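Tryptophan decarboxylase 1 (Oryza sativa subsp. japonica, PDB 6KHO) catalyses the pyridoxal-phosphate-dependent decarboxylation of L-tryptophan to tryptamine and of 5-hydroxy-L-tryptophan to serotonin, acting as a homodimer in serotonin biosynthesis. Local coordinates at residues E177-T182 with Y265-V270; V207-Q212 with T216-C221; N230-P235 with A259-T264; G282-V287 with A293-D298. All blocks are in the same frame, centred on the assembly; numbering follows the deposited sequence.

Contact 1. Residues E177-T182 with Y265-V270; sequences EAMLVT and YVCATV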
loop_
_atom_site.group_PDB
_atom_site.type_symbol
_atom_site.label_atom_id
_atom_site.label_comp_id
_atom_site.label_asym_id
_atom_site.label_seq_id
_atom_site.Cartn_x
_atom_site.Cartn_y
_atom_site.Cartn_z
ATOM N N GLU A 177 0.148 8.181 -3.318
ATOM C CA GLU A 177 -1.175 7.738 -3.755
ATOM C C GLU A 177 -2.224 8.823 -3.538
ATOM O O GLU A 177 -3.144 8.972 -4.347
ATOM C CB GLU A 177 -1.599 6.448 -3.037
ATOM C CG GLU A 177 -2.871 5.832 -3.690
ATOM C CD GLU A 177 -3.256 4.484 -3.112
ATOM O OE1 GLU A 177 -2.524 3.988 -2.224
ATOM O OE2 GLU A 177 -4.290 3.922 -3.549
ATOM N N ALA A 178 -2.127 9.564 -2.432
ATOM C CA ALA A 178 -3.061 10.655 -2.200
ATOM C C ALA A 178 -2.911 11.737 -3.268
ATOM O O ALA A 178 -3.909 12.300 -3.745
ATOM C CB ALA A 178 -2.841 11.229 -0.797
ATOM N N MET A 179 -1.673 12.024 -3.667
ATOM C CA MET A 179 -1.457 12.958 -4.761
ATOM C C MET A 179 -2.003 12.397 -6.059
ATOM O O MET A 179 -2.643 13.119 -6.833
ATOM C CB MET A 179 0.032 13.264 -4.903
ATOM C CG MET A 179 0.553 14.194 -3.842
ATOM S SD MET A 179 2.354 14.204 -3.817
ATOM C CE MET A 179 2.648 15.491 -2.604
ATOM N N LEU A 180 -1.762 11.115 -6.316
ATOM C CA LEU A 180 -2.146 10.533 -7.600
ATOM C C LEU A 180 -3.663 10.547 -7.781
ATOM O O LEU A 180 -4.170 10.895 -8.854
ATOM C CB LEU A 180 -1.610 9.108 -7.714
ATOM C CG LEU A 180 -2.073 8.267 -8.912
ATOM C CD1 LEU A 180 -1.763 8.972 -10.244
ATOM C CD2 LEU A 180 -1.416 6.907 -8.897
ATOM N N VAL A 181 -4.407 10.159 -6.744
ATOM C CA VAL A 181 -5.847 10.048 -6.947
ATOM C C VAL A 181 -6.479 11.437 -7.067
ATOM O O VAL A 181 -7.436 11.620 -7.826
ATOM C CB VAL A 181 -6.503 9.190 -5.842
ATOM C CG1 VAL A 181 -5.910 7.766 -5.822
ATOM C CG2 VAL A 181 -6.402 9.838 -4.455
ATOM N N THR A 182 -5.964 12.438 -6.350
ATOM C CA THR A 182 -6.529 13.776 -6.518
ATOM C C THR A 182 -6.101 14.404 -7.840
ATOM O O THR A 182 -6.872 15.165 -8.436
ATOM C CB THR A 182 -6.157 14.702 -5.354
ATOM O OG1 THR A 182 -4.728 14.788 -5.206
ATOM C CG2 THR A 182 -6.798 14.212 -4.056
ATOM N N TYR A 265 -4.243 22.028 -11.458
ATOM C CA TYR A 265 -3.969 21.477 -10.133
ATOM C C TYR A 265 -2.766 22.200 -9.549
ATOM O O TYR A 265 -1.772 22.418 -10.249
ATOM C CB TYR A 265 -3.710 19.970 -10.246
ATOM C CG TYR A 265 -3.481 19.169 -8.963
ATOM C CD1 TYR A 265 -2.325 19.314 -8.207
ATOM C CD2 TYR A 265 -4.402 18.197 -8.573
ATOM C CE1 TYR A 265 -2.119 18.525 -7.054
ATOM C CE2 TYR A 265 -4.205 17.406 -7.435
ATOM C CZ TYR A 265 -3.070 17.578 -6.681
ATOM O OH TYR A 265 -2.877 16.757 -5.578
ATOM N N VAL A 266 -2.870 22.581 -8.277
ATOM C CA VAL A 266 -1.775 23.196 -7.531
ATOM C C VAL A 266 -1.532 22.381 -6.259
ATOM O O VAL A 266 -2.479 22.057 -5.538
ATOM C CB VAL A 266 -2.086 24.663 -7.162
ATOM C CG1 VAL A 266 -0.936 25.270 -6.391
ATOM C CG2 VAL A 266 -2.410 25.516 -8.415
ATOM N N CYS A 267 -0.266 22.079 -5.962
ATOM C CA CYS A 267 0.105 21.456 -4.693
ATOM C C CYS A 267 0.768 22.489 -3.793
ATOM O O CYS A 267 1.797 23.062 -4.158
ATOM C CB CYS A 267 1.042 20.265 -4.903
ATOM S SG CYS A 267 1.345 19.305 -3.359
ATOM N N ALA A 268 0.178 22.734 -2.631
ATOM C CA ALA A 268 0.785 23.553 -1.589
ATOM C C ALA A 268 1.286 22.641 -0.479
ATOM O O ALA A 268 0.607 21.676 -0.115
ATOM C CB ALA A 268 -0.215 24.556 -1.016
ATOM N N THR A 269 2.471 22.929 0.055
ATOM C CA THR A 269 3.065 22.095 1.096
ATOM C C THR A 269 3.173 22.869 2.401
ATOM O O THR A 269 3.700 23.990 2.424
ATOM C CB THR A 269 4.452 21.583 0.682
ATOM O OG1 THR A 269 4.337 20.806 -0.511
ATOM C CG2 THR A 269 5.059 20.686 1.795
ATOM N N VAL A 270 2.687 22.267 3.484
ATOM C CA VAL A 270 2.891 22.776 4.835
ATOM C C VAL A 270 3.928 21.871 5.494
ATOM O O VAL A 270 3.617 20.748 5.917
ATOM C CB VAL A 270 1.586 22.825 5.637
ATOM C CG1 VAL A 270 1.861 23.291 7.068
ATOM C CG2 VAL A 270 0.589 23.751 4.951
#
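Tyr265 and Thr182 meet at about a right angle, the phenol reaching from the strand to the flank of helix 177-182. With CG anti to the backbone N (chi1 -177°), the tyrosine ring is carried toward the helix, and Thr182 lies at the ring's edge, close to its plane. There Tyr265 OH donates a hydrogen bond to Thr182 OG1 at 2.7 Å. The threonine hydroxyl also lies 3.0 Å from Ala178 O and 3.1 Å from Met179 O; its single proton can serve either carbonyl of the preceding turn. A threonine suits this buried position because its hydroxyl can accept from the phenol while folding back on its own helix. The ring itself lies nearly parallel to that of Trp294 on the adjoining strand. One turn earlier, the extended Met179 side chain slides out from the helix until CE sits 4.1 Å from Cys267 SG, an apolar touch of a flexible chain's methyl on a small thiol. Val266 lies on the other face of the strand, packed on helix 281-289. The helix runs nearly antiparallel to the strand, at 156° and 11.0 Å between axes, a helix-on-sheet layer of the large domain in fold-type I pyridoxal-phosphate enzymes, next to the cofactor.

Contact 2. Residues V207-Q212 with T216-C221; sequences VYAADQ and TFFKAC
Apolar packing makes up most of this interface, beginning with Ala209 and Phe217. The methyl Ala209 CB comes obliquely to Phe217 CE2 at 3.5 Å, and alanine's small size lets the ring lie this close to the strand. Phe217 is directed there by a CG anti to its backbone N (chi1 170°). One turn on, Cys221 SG meets Val207 CG2 at 3.6 Å, and the same sulfur stands 3.5 Å above the plane of the Phe217 ring, offset toward its rim. Phe218 leaves the helix to one flank, yet its far end swings in so that CZ lies 4.2 Å from Ala209 CB. Strand 205-210 and helix 215-223 are the first two elements of a beta-alpha-beta unit completed by strand 231-234, and the helix returns almost antiparallel to the strand, at 171°. Contacts with backbone oxygens are looser: Ala210 O lies in the plane of the Phe218 ring, at its edge, 3.9 Å from CZ, and Tyr208 O is 4.2 Å from Phe217 CE2. Hydrogen bonding is local to each segment or directed outward. Past the strand end, Gln212 NE2 donates to Asp211 OD1 at 3.0 Å, arriving from above the carboxylate plane. Tyr208 CB points away from this helix, and its hydroxyl is hydrogen-bonded to Asp256 on helix 246-258.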
loop_
_atom_site.group_PDB
_atom_site.type_symbol
_atom_site.label_atom_id
_atom_site.label_comp_id
_atom_site.label_asym_id
_atom_site.label_seq_id
_atom_site.Cartn_x
_atom_site.Cartn_y
_atom_site.Cartn_z
ATOM N N VAL A 207 0.086 21.845 -14.406
ATOM C CA VAL A 207 0.062 21.685 -12.957
ATOM C C VAL A 207 1.239 22.443 -12.351
ATOM O O VAL A 207 2.251 22.696 -13.012
ATOM C CB VAL A 207 0.093 20.197 -12.520
ATOM C CG1 VAL A 207 -1.029 19.427 -13.182
ATOM C CG2 VAL A 207 1.431 19.554 -12.849
ATOM N N TYR A 208 1.091 22.800 -11.069
ATOM C CA TYR A 208 1.956 23.770 -10.402
ATOM C C TYR A 208 2.316 23.328 -8.991
ATOM O O TYR A 208 1.455 22.886 -8.224
ATOM C CB TYR A 208 1.285 25.153 -10.317
ATOM C CG TYR A 208 0.747 25.600 -11.647
ATOM C CD1 TYR A 208 -0.481 25.136 -12.106
ATOM C CD2 TYR A 208 1.474 26.468 -12.464
ATOM C CE1 TYR A 208 -0.972 25.507 -13.333
ATOM C CE2 TYR A 208 0.982 26.855 -13.706
ATOM C CZ TYR A 208 -0.245 26.367 -14.128
ATOM O OH TYR A 208 -0.767 26.728 -15.345
ATOM N N ALA A 209 3.590 23.494 -8.636
ATOM C CA ALA A 209 4.019 23.345 -7.258
ATOM C C ALA A 209 5.322 24.109 -7.069
ATOM O O ALA A 209 6.062 24.340 -8.025
ATOM C CB ALA A 209 4.198 21.865 -6.897
ATOM N N ALA A 210 5.586 24.505 -5.829
ATOM C CA ALA A 210 6.867 25.110 -5.495
ATOM C C ALA A 210 8.011 24.125 -5.714
ATOM O O ALA A 210 7.841 22.901 -5.656
ATOM C CB ALA A 210 6.861 25.587 -4.040
ATOM N N ASP A 211 9.207 24.669 -5.956
ATOM C CA ASP A 211 10.351 23.787 -6.127
ATOM C C ASP A 211 10.768 23.098 -4.830
ATOM O O ASP A 211 11.655 22.246 -4.872
ATOM C CB ASP A 211 11.542 24.545 -6.730
ATOM C CG ASP A 211 12.035 25.684 -5.858
ATOM O OD1 ASP A 211 11.577 25.823 -4.705
ATOM O OD2 ASP A 211 12.891 26.465 -6.342
ATOM N N GLN A 212 10.175 23.447 -3.686
ATOM C CA GLN A 212 10.419 22.705 -2.450
ATOM C C GLN A 212 9.490 21.501 -2.296
ATOM O O GLN A 212 9.654 20.720 -1.351
ATOM C CB GLN A 212 10.256 23.627 -1.235
ATOM C CG GLN A 212 11.235 24.804 -1.199
ATOM C CD GLN A 212 12.666 24.351 -1.369
ATOM O OE1 GLN A 212 13.211 23.639 -0.518
ATOM N NE2 GLN A 212 13.284 24.742 -2.479
ATOM N N THR A 216 8.092 13.291 -5.126
ATOM C CA THR A 216 7.035 12.341 -5.443
ATOM C C THR A 216 5.803 12.994 -6.069
ATOM O O THR A 216 5.043 12.304 -6.757
ATOM C CB THR A 216 6.644 11.563 -4.184
ATOM O OG1 THR A 216 6.026 10.329 -4.569
ATOM C CG2 THR A 216 5.701 12.366 -3.280
ATOM N N PHE A 217 5.579 14.294 -5.850
ATOM C CA PHE A 217 4.472 14.972 -6.532
ATOM C C PHE A 217 4.683 14.985 -8.033
ATOM O O PHE A 217 3.772 14.674 -8.811
ATOM C CB PHE A 217 4.316 16.408 -6.040
ATOM C CG PHE A 217 3.347 17.218 -6.868
ATOM C CD1 PHE A 217 1.991 16.915 -6.857
ATOM C CD2 PHE A 217 3.786 18.252 -7.665
ATOM C CE1 PHE A 217 1.090 17.639 -7.624
ATOM C CE2 PHE A 217 2.880 18.994 -8.449
ATOM C CZ PHE A 217 1.532 18.685 -8.420
ATOM N N PHE A 218 5.882 15.378 -8.464
ATOM C CA PHE A 218 6.155 15.447 -9.890
ATOM C C PHE A 218 6.081 14.073 -10.528
ATOM O O PHE A 218 5.631 13.945 -11.673
ATOM C CB PHE A 218 7.513 16.117 -10.109
ATOM C CG PHE A 218 7.606 17.477 -9.460
ATOM C CD1 PHE A 218 6.980 18.571 -10.033
ATOM C CD2 PHE A 218 8.264 17.646 -8.255
ATOM C CE1 PHE A 218 7.030 19.827 -9.430
ATOM C CE2 PHE A 218 8.323 18.895 -7.651
ATOM C CZ PHE A 218 7.707 19.985 -8.242
ATOM N N LYS A 219 6.466 13.033 -9.786
ATOM C CA LYS A 219 6.343 11.676 -10.305
ATOM C C LYS A 219 4.879 11.268 -10.459
ATOM O O LYS A 219 4.510 10.641 -11.458
ATOM C CB LYS A 219 7.089 10.705 -9.389
ATOM C CG LYS A 219 6.901 9.244 -9.751
ATOM C CD LYS A 219 7.768 8.336 -8.879
ATOM C CE LYS A 219 7.254 6.907 -8.915
ATOM N NZ LYS A 219 7.869 6.092 -7.843
ATOM N N ALA A 220 4.033 11.615 -9.482
ATOM C CA ALA A 220 2.605 11.327 -9.594
ATOM C C ALA A 220 1.989 12.035 -10.802
ATOM O O ALA A 220 1.134 11.470 -11.500
ATOM C CB ALA A 220 1.897 11.735 -8.298
ATOM N N CYS A 221 2.412 13.272 -11.061
ATOM C CA CYS A 221 1.979 13.977 -12.268
ATOM C C CYS A 221 2.290 13.166 -13.520
ATOM O O CYS A 221 1.413 12.938 -14.364
ATOM C CB CYS A 221 2.646 15.350 -12.335
ATOM S SG CYS A 221 2.075 16.487 -11.083
#

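Contact 3. Residues N230-P235 with A259-T264; sequences NIRSIP and AGLVPT
Arg232 reaches Leu261 with the far end of its guanidinium, and its side chain can be followed outward from the strand. CB points toward segment 259-264, and CG stands beside the backbone N, anti to the carbonyl carbon (chi1 -53°). At chi2, -91°, the chain bends sharply, after which chi3 is extended and leads through CD to NE. That nitrogen forms a salt bridge with Asp256 near the end of helix 246-258. Beyond CZ the two terminal nitrogens diverge: NH1 is hydrogen-bonded to Ala229 O, just before the segment; NH2, also hydrogen-bonded outside the two segments, comes 3.6 Å from Leu261 CD1. The leucine methyl approaches the guanidinium obliquely, and the two side chains cross at about a right angle. On one face of the guanidinium lies Asn230 O, 4.2 Å above its plane. The same leucine methyl is 4.0 Å from Asn230 OD1, so Leu261 supplies an apolar tip against two polar groups. Arginine suits the place because its long chain can span the gap while its flat, charged end bonds to more than one partner. Gly260, just before Leu261 and with positive phi, is the C-prime residue of the Schellman motif closing helix 246-258. Strands 231-234 and 262-269 are not neighbours in the sheet: strand 205-210 runs between them, with Tyr208 packed on Arg232 and on Pro263, and helix 246-258 connects the two in sequence.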
loop_
_atom_site.group_PDB
_atom_site.type_symbol
_atom_site.label_atom_id
_atom_site.label_comp_id
_atom_site.label_asym_id
_atom_site.label_seq_id
_atom_site.Cartn_x
_atom_site.Cartn_y
_atom_site.Cartn_z
ATOM N N ASN A 230 4.628 20.688 -19.079
ATOM C CA ASN A 230 3.587 21.480 -18.441
ATOM C C ASN A 230 3.548 21.299 -16.926
ATOM O O ASN A 230 2.632 21.810 -16.274
ATOM C CB ASN A 230 2.230 21.132 -19.057
ATOM C CG ASN A 230 2.173 21.447 -20.538
ATOM O OD1 ASN A 230 2.900 22.310 -21.020
ATOM N ND2 ASN A 230 1.309 20.750 -21.265
ATOM N N ILE A 231 4.520 20.590 -16.350
ATOM C CA ILE A 231 4.625 20.436 -14.903
ATOM C C ILE A 231 5.533 21.553 -14.395
ATOM O O ILE A 231 6.754 21.485 -14.530
ATOM C CB ILE A 231 5.154 19.052 -14.525
ATOM C CG1 ILE A 231 4.224 17.973 -15.069
ATOM C CG2 ILE A 231 5.281 18.928 -13.031
ATOM C CD1 ILE A 231 4.805 16.571 -15.020
ATOM N N ARG A 232 4.931 22.581 -13.791
ATOM C CA ARG A 232 5.641 23.799 -13.403
ATOM C C ARG A 232 6.192 23.678 -11.990
ATOM O O ARG A 232 5.422 23.559 -11.028
ATOM C CB ARG A 232 4.715 25.012 -13.478
ATOM C CG ARG A 232 4.010 25.176 -14.799
ATOM C CD ARG A 232 4.807 26.041 -15.740
ATOM N NE ARG A 232 4.141 26.140 -17.033
ATOM C CZ ARG A 232 4.455 25.397 -18.088
ATOM N NH1 ARG A 232 5.436 24.499 -18.004
ATOM N NH2 ARG A 232 3.798 25.557 -19.232
ATOM N N SER A 233 7.516 23.753 -11.861
ATOM C CA SER A 233 8.188 23.821 -10.567
ATOM C C SER A 233 8.555 25.278 -10.310
ATOM O O SER A 233 9.516 25.797 -10.883
ATOM C CB SER A 233 9.415 22.915 -10.545
ATOM O OG SER A 233 10.134 23.079 -9.338
ATOM N N ILE A 234 7.795 25.935 -9.446
ATOM C CA ILE A 234 7.926 27.383 -9.264
ATOM C C ILE A 234 9.104 27.667 -8.334
ATOM O O ILE A 234 9.152 27.116 -7.218
ATOM C CB ILE A 234 6.632 27.971 -8.714
ATOM C CG1 ILE A 234 5.511 27.752 -9.732
ATOM C CG2 ILE A 234 6.798 29.455 -8.405
ATOM C CD1 ILE A 234 4.230 28.416 -9.360
ATOM N N PRO A 235 10.054 28.517 -8.748
ATOM C CA PRO A 235 11.192 28.843 -7.877
ATOM C C PRO A 235 10.762 29.555 -6.604
ATOM O O PRO A 235 9.826 30.357 -6.597
ATOM C CB PRO A 235 12.060 29.758 -8.754
ATOM C CG PRO A 235 11.626 29.475 -10.167
ATOM C CD PRO A 235 10.171 29.140 -10.079
ATOM N N ALA A 259 -1.718 31.379 -22.894
ATOM C CA ALA A 259 -1.153 30.615 -23.996
ATOM C C ALA A 259 -2.063 29.493 -24.464
ATOM O O ALA A 259 -1.654 28.697 -25.318
ATOM C CB ALA A 259 0.212 30.043 -23.609
ATOM N N GLY A 260 -3.275 29.400 -23.927
ATOM C CA GLY A 260 -4.177 28.336 -24.302
ATOM C C GLY A 260 -4.054 27.057 -23.502
ATOM O O GLY A 260 -4.718 26.071 -23.844
ATOM N N LEU A 261 -3.218 27.023 -22.468
ATOM C CA LEU A 261 -3.159 25.845 -21.606
ATOM C C LEU A 261 -4.249 25.918 -20.538
ATOM O O LEU A 261 -4.806 26.983 -20.263
ATOM C CB LEU A 261 -1.791 25.732 -20.938
ATOM C CG LEU A 261 -0.596 25.657 -21.890
ATOM C CD1 LEU A 261 0.709 25.668 -21.109
ATOM C CD2 LEU A 261 -0.707 24.413 -22.764
ATOM N N VAL A 262 -4.533 24.772 -19.917
ATOM C CA VAL A 262 -5.561 24.691 -18.880
ATOM C C VAL A 262 -4.915 24.446 -17.521
ATOM O O VAL A 262 -4.489 23.310 -17.239
ATOM C CB VAL A 262 -6.576 23.582 -19.190
ATOM C CG1 VAL A 262 -7.673 23.557 -18.136
ATOM C CG2 VAL A 262 -7.146 23.742 -20.601
ATOM N N PRO A 263 -4.812 25.461 -16.660
ATOM C CA PRO A 263 -4.297 25.230 -15.305
ATOM C C PRO A 263 -5.247 24.324 -14.541
ATOM O O PRO A 263 -6.445 24.596 -14.443
ATOM C CB PRO A 263 -4.238 26.635 -14.693
ATOM C CG PRO A 263 -4.265 27.563 -15.877
ATOM C CD PRO A 263 -5.104 26.885 -16.902
ATOM N N THR A 264 -4.694 23.245 -13.996
ATOM C CA THR A 264 -5.494 22.105 -13.575
ATOM C C THR A 264 -5.394 21.794 -12.088
ATOM O O THR A 264 -6.399 21.393 -11.493
ATOM C CB THR A 264 -5.098 20.868 -14.404
ATOM O OG1 THR A 264 -5.485 21.069 -15.777
ATOM C CG2 THR A 264 -5.753 19.587 -13.874
#

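Contact 4. Residues G282-V287 with A293-D298; sequences GAVADV and AWVHVD. With PLP (pyridoxal-5'-phosphate), chain C.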
loop_
_atom_site.group_PDB
_atom_site.type_symbol
_atom_site.label_atom_id
_atom_site.label_comp_id
_atom_site.label_asym_id
_atom_site.label_seq_id
_atom_site.Cartn_x
_atom_site.Cartn_y
_atom_site.Cartn_z
ATOM N N GLY A 282 -4.194 29.727 2.287
ATOM C CA GLY A 282 -5.307 30.543 1.826
ATOM C C GLY A 282 -4.965 31.358 0.592
ATOM O O GLY A 282 -5.737 31.405 -0.373
ATOM N N ALA A 283 -3.798 31.999 0.595
ATOM C CA ALA A 283 -3.422 32.819 -0.553
ATOM C C ALA A 283 -3.263 31.980 -1.818
ATOM O O ALA A 283 -3.580 32.453 -2.916
ATOM C CB ALA A 283 -2.132 33.583 -0.253
ATOM N N VAL A 284 -2.797 30.734 -1.686
ATOM C CA VAL A 284 -2.663 29.854 -2.846
ATOM C C VAL A 284 -4.035 29.470 -3.388
ATOM O O VAL A 284 -4.258 29.452 -4.604
ATOM C CB VAL A 284 -1.838 28.605 -2.474
ATOM C CG1 VAL A 284 -1.940 27.533 -3.560
ATOM C CG2 VAL A 284 -0.390 28.989 -2.258
ATOM N N ALA A 285 -4.961 29.109 -2.495
ATOM C CA ALA A 285 -6.290 28.707 -2.934
ATOM C C ALA A 285 -6.985 29.846 -3.672
ATOM O O ALA A 285 -7.691 29.620 -4.658
ATOM C CB ALA A 285 -7.121 28.271 -1.732
ATOM N N ASP A 286 -6.804 31.076 -3.194
ATOM C CA ASP A 286 -7.423 32.224 -3.846
ATOM C C ASP A 286 -6.872 32.417 -5.251
ATOM O O ASP A 286 -7.629 32.676 -6.194
ATOM C CB ASP A 286 -7.204 33.472 -2.994
ATOM C CG ASP A 286 -7.950 33.409 -1.681
ATOM O OD1 ASP A 286 -8.791 32.493 -1.521
ATOM O OD2 ASP A 286 -7.686 34.255 -0.798
ATOM N N VAL A 287 -5.556 32.262 -5.417
ATOM C CA VAL A 287 -4.962 32.368 -6.744
ATOM C C VAL A 287 -5.510 31.278 -7.656
ATOM O O VAL A 287 -5.931 31.543 -8.790
ATOM C CB VAL A 287 -3.428 32.327 -6.645
ATOM C CG1 VAL A 287 -2.832 32.287 -8.003
ATOM C CG2 VAL A 287 -2.916 33.564 -5.919
ATOM N N ALA A 293 -8.737 25.783 -10.527
ATOM C CA ALA A 293 -7.796 24.678 -10.432
ATOM C C ALA A 293 -7.960 23.964 -9.091
ATOM O O ALA A 293 -8.291 24.580 -8.074
ATOM C CB ALA A 293 -6.362 25.188 -10.590
ATOM N N TRP A 294 -7.727 22.649 -9.099
ATOM C CA TRP A 294 -7.722 21.876 -7.861
ATOM C C TRP A 294 -6.545 22.297 -6.985
ATOM O O TRP A 294 -5.429 22.492 -7.478
ATOM C CB TRP A 294 -7.619 20.388 -8.192
ATOM C CG TRP A 294 -7.838 19.434 -7.068
ATOM C CD1 TRP A 294 -7.005 19.189 -6.010
ATOM C CD2 TRP A 294 -8.936 18.530 -6.935
ATOM N NE1 TRP A 294 -7.548 18.211 -5.201
ATOM C CE2 TRP A 294 -8.727 17.786 -5.753
ATOM C CE3 TRP A 294 -10.089 18.287 -7.696
ATOM C CZ2 TRP A 294 -9.638 16.819 -5.305
ATOM C CZ3 TRP A 294 -10.983 17.316 -7.256
ATOM C CH2 TRP A 294 -10.747 16.591 -6.079
ATOM N N VAL A 295 -6.794 22.455 -5.687
ATOM C CA VAL A 295 -5.733 22.748 -4.728
ATOM C C VAL A 295 -5.642 21.603 -3.723
ATOM O O VAL A 295 -6.595 21.346 -2.981
ATOM C CB VAL A 295 -5.957 24.071 -3.991
ATOM C CG1 VAL A 295 -4.843 24.272 -2.980
ATOM C CG2 VAL A 295 -5.967 25.238 -4.989
ATOM N N HIS A 296 -4.493 20.942 -3.682
ATOM C CA HIS A 296 -4.196 19.940 -2.662
ATOM C C HIS A 296 -3.122 20.469 -1.717
ATOM O O HIS A 296 -2.147 21.087 -2.160
ATOM C CB HIS A 296 -3.733 18.633 -3.299
ATOM C CG HIS A 296 -3.387 17.575 -2.295
ATOM N ND1 HIS A 296 -4.344 16.817 -1.662
ATOM C CD2 HIS A 296 -2.194 17.173 -1.795
ATOM C CE1 HIS A 296 -3.755 15.976 -0.826
ATOM N NE2 HIS A 296 -2.450 16.176 -0.885
ATOM N N VAL A 297 -3.318 20.260 -0.413
ATOM C CA VAL A 297 -2.327 20.607 0.602
ATOM C C VAL A 297 -1.613 19.325 1.045
ATOM O O VAL A 297 -2.248 18.386 1.545
ATOM C CB VAL A 297 -2.974 21.324 1.797
ATOM C CG1 VAL A 297 -1.946 21.530 2.917
ATOM C CG2 VAL A 297 -3.598 22.658 1.357
ATOM N N ASP A 298 -0.290 19.285 0.862
ATOM C CA ASP A 298 0.556 18.194 1.359
ATOM C C ASP A 298 1.116 18.610 2.709
ATOM O O ASP A 298 1.986 19.488 2.779
ATOM C CB ASP A 298 1.695 17.897 0.380
ATOM C CG ASP A 298 2.698 16.850 0.918
ATOM O OD1 ASP A 298 2.419 16.168 1.932
ATOM O OD2 ASP A 298 3.775 16.696 0.300
HETATM N N1 PLP C . 5.645 14.913 1.253
HETATM C C2 PLP C . 6.203 15.396 2.420
HETATM C C2A PLP C . 6.100 16.842 2.796
HETATM C C3 PLP C . 6.880 14.533 3.267
HETATM O O3 PLP C . 7.428 15.016 4.424
HETATM C C4 PLP C . 6.985 13.183 2.953
HETATM C C4A PLP C . 7.368 12.196 4.018
HETATM C C5 PLP C . 6.427 12.697 1.780
HETATM C C6 PLP C . 5.758 13.571 0.926
HETATM C C5A PLP C . 6.588 11.222 1.478
HETATM O O4P PLP C . 5.756 10.762 0.440
HETATM P P PLP C . 5.329 9.197 0.343
HETATM O O1P PLP C . 6.536 8.309 0.468
HETATM O O2P PLP C . 4.637 9.016 -0.985
HETATM O O3P PLP C . 4.382 8.812 1.467
#
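Helix 281-289 and strand 294-298 are the last two elements of a beta-alpha-beta unit that starts with strand 262-269, and the end of the strand delivers Asp298 to the pyridoxal phosphate. Packing between helix and strand centres on Val295, whose CB points toward the helix. With CG1 anti to the backbone N (chi1 178°), its two methyls divide the work. CG2 lies 4.0 Å from Ala285 CA, while CG1 faces Val284 CG1 at a looser 4.4 Å. The close approach depends on alanine: with only a methyl on Ala285, the helix backbone itself can come near the strand, and the CA atoms of Ala285 and Val295 are 6.2 Å apart. A beta-branched valine gives the strand a broad apolar surface to set against it. Val284 also packs on Val266 of the neighbouring strand, spreading the helix across two strands. On the opposite face, His296 is hydrogen-bonded through ND1 to Ser323 and through NE2 to Ser325. At the strand's C-terminal end, Asp298 OD2 is 2.8 Å from PLP N1, and the cofactor methyl carbon C2A lies 3.4 Å from the same oxygen. Asp298 OD1 accepts a hydrogen bond from Ala300 N, which limits the carboxylate's rotation. Such an aspartate beside the pyridine nitrogen is a hallmark of fold-type I enzymes; a carboxylate this close is expected to favour the protonated ring nitrogen, which would strengthen the cofactor as an electron sink during decarboxylation.

All four contacts involve the same seven-stranded sheet of the cofactor-binding domain. Strand 262-269 serves contacts 1 and 3, with strand 205-210 of contact 2 on one side of it and strand 294-298 of contact 4 on the other. Contacts 1 and 2, with centres 8 Å apart, share a core in which Tyr265 CE1 and Phe217 CE1 lie 3.4 Å apart. Contact 1 reaches contact 4 where Met179 CE is 3.3 Å from Asp298 OD2, beside the cofactor; the Met179 side chain is about 5 Å from the pyridoxal phosphate. Contact 3, its centre 15 Å from that of contact 1, lies away from the cofactor and substrate sites.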